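Local coordinates for YcgJ protein (Bacillus subtilis, PDB 1XXL) that probably transfers methyl groups from S-adenosylmethionine to a substrate that is not established, at residues Glu22-Asp27 with Tyr42-Ile47. Numbering follows the deposited sequence.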
loop_
_atom_site.group_PDB
_atom_site.type_symbol
_atom_site.label_atom_id
_atom_site.label_comp_id
_atom_site.label_asym_id
_atom_site.label_seq_id
_atom_site.Cartn_x
_atom_site.Cartn_y
_atom_site.Cartn_z
ATOM N N GLU A 22 6.558 2.701 24.193
ATOM C CA GLU A 22 7.905 3.171 23.843
ATOM C C GLU A 22 8.293 2.980 22.356
ATOM O O GLU A 22 9.420 3.266 21.963
ATOM C CB GLU A 22 8.947 2.508 24.746
ATOM C CG GLU A 22 9.181 1.008 24.506
ATOM C CD GLU A 22 8.199 0.095 25.225
ATOM O OE1 GLU A 22 8.436 -1.146 25.181
ATOM O OE2 GLU A 22 7.210 0.598 25.826
ATOM N N HIS A 23 7.361 2.512 21.534
ATOM C CA HIS A 23 7.671 2.231 20.145
ATOM C C HIS A 23 7.785 3.481 19.275
ATOM O O HIS A 23 7.064 4.455 19.449
ATOM C CB HIS A 23 6.636 1.276 19.549
ATOM C CG HIS A 23 6.856 -0.159 19.916
ATOM N ND1 HIS A 23 5.860 -1.107 19.826
ATOM C CD2 HIS A 23 7.953 -0.809 20.370
ATOM C CE1 HIS A 23 6.344 -2.284 20.183
ATOM N NE2 HIS A 23 7.607 -2.128 20.527
ATOM N N ARG A 24 8.708 3.416 18.326
ATOM C CA ARG A 24 8.868 4.424 17.286
ATOM C C ARG A 24 8.428 3.813 15.957
ATOM O O ARG A 24 8.873 2.712 15.594
ATOM C CB ARG A 24 10.317 4.884 17.238
ATOM C CG ARG A 24 10.761 5.507 18.557
ATOM C CD ARG A 24 12.024 6.304 18.399
ATOM N NE ARG A 24 12.552 6.796 19.681
ATOM C CZ ARG A 24 13.779 7.306 19.849
ATOM N NH1 ARG A 24 14.643 7.398 18.827
ATOM N NH2 ARG A 24 14.157 7.736 21.056
ATOM N N VAL A 25 7.546 4.518 15.255
ATOM C CA VAL A 25 6.903 4.003 14.048
ATOM C C VAL A 25 7.213 4.908 12.853
ATOM O O VAL A 25 7.166 6.152 12.948
ATOM C CB VAL A 25 5.346 3.934 14.228
ATOM C CG1 VAL A 25 4.637 3.398 12.993
ATOM C CG2 VAL A 25 4.981 3.119 15.442
ATOM N N LEU A 26 7.484 4.277 11.722
ATOM C CA LEU A 26 7.623 4.976 10.475
ATOM C C LEU A 26 6.503 4.534 9.537
ATOM O O LEU A 26 6.279 3.325 9.344
ATOM C CB LEU A 26 8.985 4.680 9.859
ATOM C CG LEU A 26 9.235 5.125 8.427
ATOM C CD1 LEU A 26 9.200 6.621 8.305
ATOM C CD2 LEU A 26 10.571 4.580 7.923
ATOM N N ASP A 27 5.834 5.517 8.941
ATOM C CA ASP A 27 4.830 5.291 7.898
ATOM C C ASP A 27 5.329 5.806 6.548
ATOM O O ASP A 27 5.562 7.014 6.363
ATOM C CB ASP A 27 3.509 5.984 8.242
ATOM C CG ASP A 27 2.406 5.707 7.203
ATOM O OD1 ASP A 27 2.333 4.568 6.641
ATOM O OD2 ASP A 27 1.606 6.638 6.954
ATOM N N TYR A 42 -1.131 4.871 20.733
ATOM C CA TYR A 42 -0.532 3.617 21.210
ATOM C C TYR A 42 0.985 3.582 21.281
ATOM O O TYR A 42 1.543 2.663 21.845
ATOM C CB TYR A 42 -0.949 2.474 20.281
ATOM C CG TYR A 42 -2.420 2.407 20.059
ATOM C CD1 TYR A 42 -3.261 1.937 21.060
ATOM C CD2 TYR A 42 -2.983 2.834 18.872
ATOM C CE1 TYR A 42 -4.635 1.898 20.880
ATOM C CE2 TYR A 42 -4.344 2.786 18.679
ATOM C CZ TYR A 42 -5.168 2.325 19.691
ATOM O OH TYR A 42 -6.534 2.278 19.514
ATOM N N VAL A 43 1.663 4.544 20.674
ATOM C CA VAL A 43 3.116 4.487 20.574
ATOM C C VAL A 43 3.714 5.819 21.003
ATOM O O VAL A 43 3.005 6.790 21.177
ATOM C CB VAL A 43 3.580 4.136 19.122
ATOM C CG1 VAL A 43 3.059 2.728 18.690
ATOM C CG2 VAL A 43 3.130 5.208 18.110
ATOM N N GLN A 44 5.035 5.852 21.147
ATOM C CA GLN A 44 5.745 7.056 21.528
ATOM C C GLN A 44 5.759 8.118 20.433
ATOM O O GLN A 44 5.604 9.316 20.691
ATOM C CB GLN A 44 7.180 6.697 21.852
ATOM C CG GLN A 44 7.974 7.836 22.423
ATOM C CD GLN A 44 9.362 7.383 22.757
ATOM O OE1 GLN A 44 10.241 7.389 21.904
ATOM N NE2 GLN A 44 9.564 6.950 23.999
ATOM N N GLU A 45 5.932 7.671 19.195
ATOM C CA GLU A 45 6.209 8.581 18.114
ATOM C C GLU A 45 5.946 7.923 16.766
ATOM O O GLU A 45 6.353 6.773 16.535
ATOM C CB GLU A 45 7.683 8.953 18.241
ATOM C CG GLU A 45 8.238 9.820 17.178
ATOM C CD GLU A 45 9.750 10.039 17.355
ATOM O OE1 GLU A 45 10.360 10.633 16.439
ATOM O OE2 GLU A 45 10.323 9.631 18.409
ATOM N N CYS A 46 5.280 8.672 15.890
ATOM C CA CYS A 46 5.097 8.280 14.497
ATOM C C CYS A 46 5.732 9.304 13.571
ATOM O O CYS A 46 5.534 10.503 13.736
ATOM C CB CYS A 46 3.627 8.224 14.171
ATOM S SG CYS A 46 2.753 7.082 15.131
ATOM N N ILE A 47 6.507 8.821 12.613
ATOM C CA ILE A 47 7.085 9.656 11.574
ATOM C C ILE A 47 6.520 9.194 10.249
ATOM O O ILE A 47 6.540 8.006 9.957
ATOM C CB ILE A 47 8.596 9.563 11.571
ATOM C CG1 ILE A 47 9.140 10.158 12.861
ATOM C CG2 ILE A 47 9.172 10.313 10.375
ATOM C CD1 ILE A 47 10.641 10.067 12.963
#
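The carbonyl oxygen of His23 is gripped by two successive amides: Gln44 N donates a bent hydrogen bond (3.0 Å, 132° at the hydrogen) to His23 O, in the carbonyl plane, and Glu45 N adds a weak one to the same oxygen. From there the strands run parallel in register, with hydrogen bonds from Val25 N to Glu45 O (2.9 Å), Ile47 N to Val25 O (2.8 Å) and, nearly straight, Asp27 N to Ile47 O (2.8 Å). On the face of Arg24 and Glu45, the extended Arg24 chain lies alongside Gln44, and its NE donates a hydrogen bond to Gln44 OE1 (3.3 Å) near the edge of the guanidinium, whose plane is turned 45° from the amide. Glu45 OE2 stands well out of that plane, 3.8 Å from Arg24 NE, so this long salt bridge is a matter of charge alone. On the other face Val25 CG2 packs against both methyls of Val43, reaching CG1 at 3.8 Å. Asp27, hydrogen-bonded through OD1 to Thr92, lies near Gly29 and Arg94 of the S-adenosylmethionine site. The pairing joins the two strands of a beta-alpha-beta unit in the Rossmann-like methyltransferase fold; helix 34-39 covers Cys46, and strand 88-94 flanks segment 22-27 on its other edge.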